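Methyl-coenzyme M reductase subunit gamma (Methanosarcina barkeri, PDB 1E6Y) forms part of methyl-coenzyme M reductase, the nickel F430 enzyme that releases methane from methyl-coenzyme M with coenzyme B as reductant in the last step of methanogenesis. Local coordinates at residues Y2-Y7 and A105-R110; E34-V39 and Q132-Q137. One frame throughout, in Å; residues are numbered along the deposited sequence.

Contact 1. Residues Y2-Y7 and A105-R110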
loop_
_atom_site.group_PDB
_atom_site.type_symbol
_atom_site.label_atom_id
_atom_site.label_comp_id
_atom_site.label_asym_id
_atom_site.label_seq_id
_atom_site.Cartn_x
_atom_site.Cartn_y
_atom_site.Cartn_z
ATOM N N TYR C 2 23.918 17.846 -44.683
ATOM C CA TYR C 2 24.704 17.785 -43.454
ATOM C C TYR C 2 25.673 16.602 -43.427
ATOM O O TYR C 2 25.265 15.446 -43.547
ATOM C CB TYR C 2 23.773 17.719 -42.240
ATOM C CG TYR C 2 24.497 17.743 -40.915
ATOM C CD1 TYR C 2 25.113 18.908 -40.460
ATOM C CD2 TYR C 2 24.608 16.589 -40.138
ATOM C CE1 TYR C 2 25.827 18.925 -39.267
ATOM C CE2 TYR C 2 25.322 16.595 -38.942
ATOM C CZ TYR C 2 25.929 17.766 -38.513
ATOM O OH TYR C 2 26.634 17.786 -37.334
ATOM N N GLU C 3 26.954 16.903 -43.225
ATOM C CA GLU C 3 27.977 15.875 -43.064
ATOM C C GLU C 3 28.137 15.529 -41.583
ATOM O O GLU C 3 28.592 16.360 -40.799
ATOM C CB GLU C 3 29.320 16.367 -43.621
ATOM C CG GLU C 3 29.340 16.618 -45.128
ATOM C CD GLU C 3 29.229 18.096 -45.492
ATOM O OE1 GLU C 3 30.119 18.883 -45.091
ATOM O OE2 GLU C 3 28.266 18.467 -46.202
ATOM N N ARG C 4 27.781 14.302 -41.206
ATOM C CA ARG C 4 27.890 13.884 -39.802
ATOM C C ARG C 4 29.332 13.880 -39.319
ATOM O O ARG C 4 30.244 13.513 -40.068
ATOM C CB ARG C 4 27.233 12.510 -39.653
ATOM C CG ARG C 4 25.714 12.623 -39.476
ATOM C CD ARG C 4 25.088 11.248 -39.586
ATOM N NE ARG C 4 25.160 10.643 -40.905
ATOM C CZ ARG C 4 24.933 9.379 -41.220
ATOM N NH1 ARG C 4 24.616 8.506 -40.263
ATOM N NH2 ARG C 4 25.020 8.936 -42.465
ATOM N N GLN C 5 29.533 14.284 -38.066
ATOM C CA GLN C 5 30.854 14.274 -37.436
ATOM C C GLN C 5 30.986 13.204 -36.348
ATOM O O GLN C 5 32.097 12.889 -35.915
ATOM C CB GLN C 5 31.176 15.652 -36.851
ATOM C CG GLN C 5 30.171 16.163 -35.826
ATOM C CD GLN C 5 30.433 17.603 -35.417
ATOM O OE1 GLN C 5 31.389 18.227 -35.879
ATOM N NE2 GLN C 5 29.598 18.128 -34.530
ATOM N N TYR C 6 29.842 12.712 -35.871
ATOM C CA TYR C 6 29.750 11.521 -35.018
ATOM C C TYR C 6 30.196 11.690 -33.567
ATOM O O TYR C 6 29.424 11.430 -32.644
ATOM C CB TYR C 6 30.504 10.343 -35.653
ATOM C CG TYR C 6 29.891 9.858 -36.945
ATOM C CD1 TYR C 6 30.453 10.198 -38.175
ATOM C CD2 TYR C 6 28.723 9.095 -36.941
ATOM C CE1 TYR C 6 29.864 9.792 -39.372
ATOM C CE2 TYR C 6 28.125 8.685 -38.130
ATOM C CZ TYR C 6 28.699 9.035 -39.341
ATOM O OH TYR C 6 28.115 8.622 -40.518
ATOM N N TYR C 7 31.449 12.086 -33.363
ATOM C CA TYR C 7 32.046 12.070 -32.034
ATOM C C TYR C 7 33.215 13.048 -31.968
ATOM O O TYR C 7 33.951 13.211 -32.942
ATOM C CB TYR C 7 32.532 10.654 -31.705
ATOM C CG TYR C 7 32.764 10.402 -30.233
ATOM C CD1 TYR C 7 31.691 10.268 -29.354
ATOM C CD2 TYR C 7 34.055 10.344 -29.711
ATOM C CE1 TYR C 7 31.897 10.089 -27.989
ATOM C CE2 TYR C 7 34.272 10.169 -28.346
ATOM C CZ TYR C 7 33.186 10.040 -27.493
ATOM O OH TYR C 7 33.390 9.861 -26.146
ATOM N N ALA C 105 25.662 -0.430 -34.578
ATOM C CA ALA C 105 24.447 -1.119 -35.004
ATOM C C ALA C 105 23.320 -0.141 -35.329
ATOM O O ALA C 105 22.711 -0.226 -36.394
ATOM C CB ALA C 105 23.996 -2.105 -33.929
ATOM N N ALA C 106 23.114 0.838 -34.451
ATOM C CA ALA C 106 22.028 1.808 -34.605
ATOM C C ALA C 106 22.187 2.687 -35.846
ATOM O O ALA C 106 21.206 3.027 -36.508
ATOM C CB ALA C 106 21.932 2.683 -33.361
ATOM N N ILE C 107 23.429 3.056 -36.152
ATOM C CA ILE C 107 23.715 3.979 -37.246
ATOM C C ILE C 107 23.747 3.280 -38.610
ATOM O O ILE C 107 23.301 3.846 -39.609
ATOM C CB ILE C 107 25.059 4.718 -37.000
ATOM C CG1 ILE C 107 24.904 5.679 -35.818
ATOM C CG2 ILE C 107 25.498 5.486 -38.248
ATOM C CD1 ILE C 107 26.214 6.222 -35.283
ATOM N N ASN C 108 24.191 2.027 -38.637
ATOM C CA ASN C 108 24.520 1.376 -39.904
ATOM C C ASN C 108 23.575 0.256 -40.334
ATOM O O ASN C 108 23.649 -0.216 -41.472
ATOM C CB ASN C 108 25.955 0.849 -39.858
ATOM C CG ASN C 108 26.968 1.957 -39.675
ATOM O OD1 ASN C 108 27.205 2.748 -40.586
ATOM N ND2 ASN C 108 27.543 2.044 -38.483
ATOM N N PHE C 109 22.680 -0.160 -39.443
ATOM C CA PHE C 109 21.763 -1.252 -39.751
ATOM C C PHE C 109 20.313 -0.872 -39.491
ATOM O O PHE C 109 20.019 -0.130 -38.551
ATOM C CB PHE C 109 22.128 -2.500 -38.938
ATOM C CG PHE C 109 23.440 -3.109 -39.340
ATOM C CD1 PHE C 109 24.635 -2.609 -38.836
ATOM C CD2 PHE C 109 23.484 -4.112 -40.303
ATOM C CE1 PHE C 109 25.859 -3.087 -39.299
ATOM C CE2 PHE C 109 24.704 -4.598 -40.769
ATOM C CZ PHE C 109 25.891 -4.085 -40.267
ATOM N N ARG C 110 19.415 -1.367 -40.339
ATOM C CA ARG C 110 17.992 -1.061 -40.205
ATOM C C ARG C 110 17.300 -2.087 -39.310
ATOM O O ARG C 110 17.577 -3.275 -39.399
ATOM C CB ARG C 110 17.306 -1.088 -41.578
ATOM C CG ARG C 110 18.023 -0.197 -42.596
ATOM C CD ARG C 110 17.207 -0.164 -43.889
ATOM N NE ARG C 110 16.017 0.676 -43.671
ATOM C CZ ARG C 110 14.779 0.222 -43.851
ATOM N NH1 ARG C 110 13.773 1.065 -43.623
ATOM N NH2 ARG C 110 14.552 -1.029 -44.210
HETATM O O HOH W 1 24.669 5.988 -41.726
HETATM O O HOH W 2 27.603 5.983 -41.274
#
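Y6 and I107 face each other with their CA atoms 9.9 Å apart, so the irregular N-terminal chain meets the end of helix 98-108 through side chains and water. Y6 occupies the middle of a classic gamma-turn (phi 74°, psi -59°), closed by Y7 N bonding Q5 O. The methyl CG2 of I107 is shared: it lies 3.7 Å from R4 NH1, reached obliquely, and 4.1 Å from CE2 at the edge of the Y6 ring. With chi1 (to CG1) at -69°, it stands anti to the backbone N and points at both. Within 2-7, R4 CB sits over the rim of one Y6 ring face, and Y6 OH 3.3 Å above the centre of the guanidinium plane. Of two bridging waters, one, in the guanidinium plane, accepts from R4 NH1 at 2.9 Å and donates weakly to I107 O; the other lies 2.8 Å from Y6 OH and bonds weakly to N108 OD1. R4 NE forms a salt bridge with E266 of the beta subunit, and I107 O also bonds to T260 of that subunit. The N-terminal arm thus packs against the end of the first helix of a βαββαβ ferredoxin-like domain, where the beta subunit closes in.

Contact 2. Residues E34-V39 and Q132-Q137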
loop_
_atom_site.group_PDB
_atom_site.type_symbol
_atom_site.label_atom_id
_atom_site.label_comp_id
_atom_site.label_asym_id
_atom_site.label_seq_id
_atom_site.Cartn_x
_atom_site.Cartn_y
_atom_site.Cartn_z
ATOM N N GLU C 34 27.699 -20.635 -42.940
ATOM C CA GLU C 34 27.346 -21.774 -42.101
ATOM C C GLU C 34 28.036 -21.739 -40.740
ATOM O O GLU C 34 27.446 -22.132 -39.734
ATOM C CB GLU C 34 27.675 -23.085 -42.814
ATOM C CG GLU C 34 26.735 -23.416 -43.968
ATOM C CD GLU C 34 26.701 -24.900 -44.298
ATOM O OE1 GLU C 34 27.713 -25.598 -44.065
ATOM O OE2 GLU C 34 25.655 -25.370 -44.789
ATOM N N ASP C 35 29.283 -21.275 -40.714
ATOM C CA ASP C 35 30.018 -21.142 -39.458
ATOM C C ASP C 35 29.438 -20.040 -38.585
ATOM O O ASP C 35 29.381 -20.178 -37.365
ATOM C CB ASP C 35 31.500 -20.860 -39.725
ATOM C CG ASP C 35 32.301 -22.124 -39.979
ATOM O OD1 ASP C 35 31.752 -23.236 -39.822
ATOM O OD2 ASP C 35 33.494 -22.000 -40.326
ATOM N N LEU C 36 29.010 -18.950 -39.217
ATOM C CA LEU C 36 28.329 -17.868 -38.511
ATOM C C LEU C 36 27.025 -18.366 -37.889
ATOM O O LEU C 36 26.751 -18.117 -36.717
ATOM C CB LEU C 36 28.037 -16.709 -39.470
ATOM C CG LEU C 36 27.340 -15.483 -38.870
ATOM C CD1 LEU C 36 28.229 -14.826 -37.824
ATOM C CD2 LEU C 36 27.006 -14.503 -39.978
ATOM N N THR C 37 26.246 -19.111 -38.668
ATOM C CA THR C 37 25.007 -19.703 -38.178
ATOM C C THR C 37 25.279 -20.683 -37.039
ATOM O O THR C 37 24.516 -20.748 -36.077
ATOM C CB THR C 37 24.258 -20.427 -39.314
ATOM O OG1 THR C 37 23.911 -19.478 -40.328
ATOM C CG2 THR C 37 22.984 -21.087 -38.797
ATOM N N ALA C 38 26.406 -21.386 -37.124
ATOM C CA ALA C 38 26.788 -22.364 -36.111
ATOM C C ALA C 38 27.107 -21.708 -34.772
ATOM O O ALA C 38 26.613 -22.146 -33.735
ATOM C CB ALA C 38 27.981 -23.176 -36.592
ATOM N N VAL C 39 27.907 -20.645 -34.797
ATOM C CA VAL C 39 28.301 -19.968 -33.561
ATOM C C VAL C 39 27.132 -19.227 -32.906
ATOM O O VAL C 39 27.081 -19.096 -31.683
ATOM C CB VAL C 39 29.471 -18.973 -33.791
ATOM C CG1 VAL C 39 30.658 -19.694 -34.408
ATOM C CG2 VAL C 39 29.031 -17.823 -34.674
ATOM N N GLN C 132 23.352 -10.493 -40.801
ATOM C CA GLN C 132 24.091 -9.515 -41.597
ATOM C C GLN C 132 24.972 -8.652 -40.701
ATOM O O GLN C 132 26.138 -8.401 -41.011
ATOM C CB GLN C 132 23.127 -8.609 -42.362
ATOM C CG GLN C 132 22.575 -9.204 -43.640
ATOM C CD GLN C 132 21.997 -8.144 -44.560
ATOM O OE1 GLN C 132 21.776 -7.000 -44.151
ATOM N NE2 GLN C 132 21.780 -8.509 -45.820
ATOM N N CYS C 133 24.388 -8.165 -39.610
ATOM C CA CYS C 133 25.107 -7.351 -38.639
ATOM C C CYS C 133 26.189 -8.172 -37.942
ATOM O O CYS C 133 27.328 -7.715 -37.785
ATOM C CB CYS C 133 24.129 -6.793 -37.601
ATOM S SG CYS C 133 24.912 -5.783 -36.338
ATOM N N ALA C 134 25.829 -9.399 -37.570
ATOM C CA ALA C 134 26.746 -10.333 -36.925
ATOM C C ALA C 134 27.992 -10.589 -37.771
ATOM O O ALA C 134 29.108 -10.586 -37.253
ATOM C CB ALA C 134 26.031 -11.646 -36.642
ATOM N N LYS C 135 27.799 -10.753 -39.079
ATOM C CA LYS C 135 28.902 -11.054 -39.989
ATOM C C LYS C 135 29.942 -9.941 -40.011
ATOM O O LYS C 135 31.142 -10.209 -39.966
ATOM C CB LYS C 135 28.373 -11.298 -41.403
ATOM C CG LYS C 135 29.415 -11.831 -42.375
ATOM C CD LYS C 135 28.750 -12.505 -43.557
ATOM C CE LYS C 135 29.394 -13.851 -43.852
ATOM N NZ LYS C 135 30.657 -13.700 -44.625
ATOM N N VAL C 136 29.480 -8.693 -40.029
ATOM C CA VAL C 136 30.382 -7.549 -40.018
ATOM C C VAL C 136 31.137 -7.464 -38.693
ATOM O O VAL C 136 32.346 -7.239 -38.676
ATOM C CB VAL C 136 29.623 -6.219 -40.263
ATOM C CG1 VAL C 136 30.597 -5.047 -40.257
ATOM C CG2 VAL C 136 28.881 -6.277 -41.594
ATOM N N GLN C 137 30.442 -7.740 -37.593
ATOM C CA GLN C 137 31.069 -7.715 -36.276
ATOM C C GLN C 137 32.099 -8.828 -36.115
ATOM O O GLN C 137 33.132 -8.631 -35.480
ATOM C CB GLN C 137 30.013 -7.822 -35.178
ATOM C CG GLN C 137 29.065 -6.640 -35.116
ATOM C CD GLN C 137 28.359 -6.530 -33.779
ATOM O OE1 GLN C 137 28.909 -5.982 -32.822
ATOM N NE2 GLN C 137 27.141 -7.059 -33.701
#
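L36 projects from helix 33-40 against A134 and K135 of helix 127-139, the second helix of the βαββαβ ferredoxin-like fold. The meeting of the two helices is close at this point, with the CA atoms of L36 and K135 7.0 Å apart, and no hydrogen bond joins the two segments. L36 extends its CG anti to the backbone N (chi1 -179°), which carries both methyls across to the other helix, where its two branches take different partners. CD1 rests against the CB of A134 at 4.0 Å. CD2 lies 3.8 Å from CB of K135 and 3.9 Å from CA of the same residue, so this methyl bears on the root of the lysine, beside its backbone. The two side chains pass at a slant, and the lysine beyond CB turns away from L36. A134 also touches I85 of strand 82-89, so the helix 127-139 residue that receives the leucine is in contact with the four-stranded sheet as well. Helix 33-40 in turn leans on strand 192-198 of the second sheet, through V39 on V197 and A38 on L193, and D35 makes a salt bridge to R195. L36 is thus a point of contact between the ferredoxin-like domain and helix 33-40, which itself packs on the second sheet. Polar bonds flank this apolar centre: T37 OG1 bonds to E131 OE2 of helix 127-139 as well as to D33 O of its own helix. On the lysine, bends at chi3 (-133°) and chi4 (-80°) turn the ammonium group so that NZ forms a salt bridge with OE2 of E139 and a hydrogen bond to the backbone O of I31.

How the contacts relate
The two contacts hold different helices of the same ferredoxin-like domain: contact 1 uses helix 98-108, contact 2 helix 127-139. Their chemistry follows their place. Contact 1 is partly buried at the interface with the beta subunit and combines a methyl contact with water bridges from a guanidinium and a hydroxyl, the charge of R4 pairing with that subunit, whereas contact 2 is buried within the subunit, is reached by no other chain, and meets its partner helix through aliphatic carbon. Their centres lie about 22 Å apart, yet F109 joins them: just past helix 98-108, its ring packs on C133 and V136, with F109 CE2 3.5 Å from C133 CA. Along the chain the segments alternate.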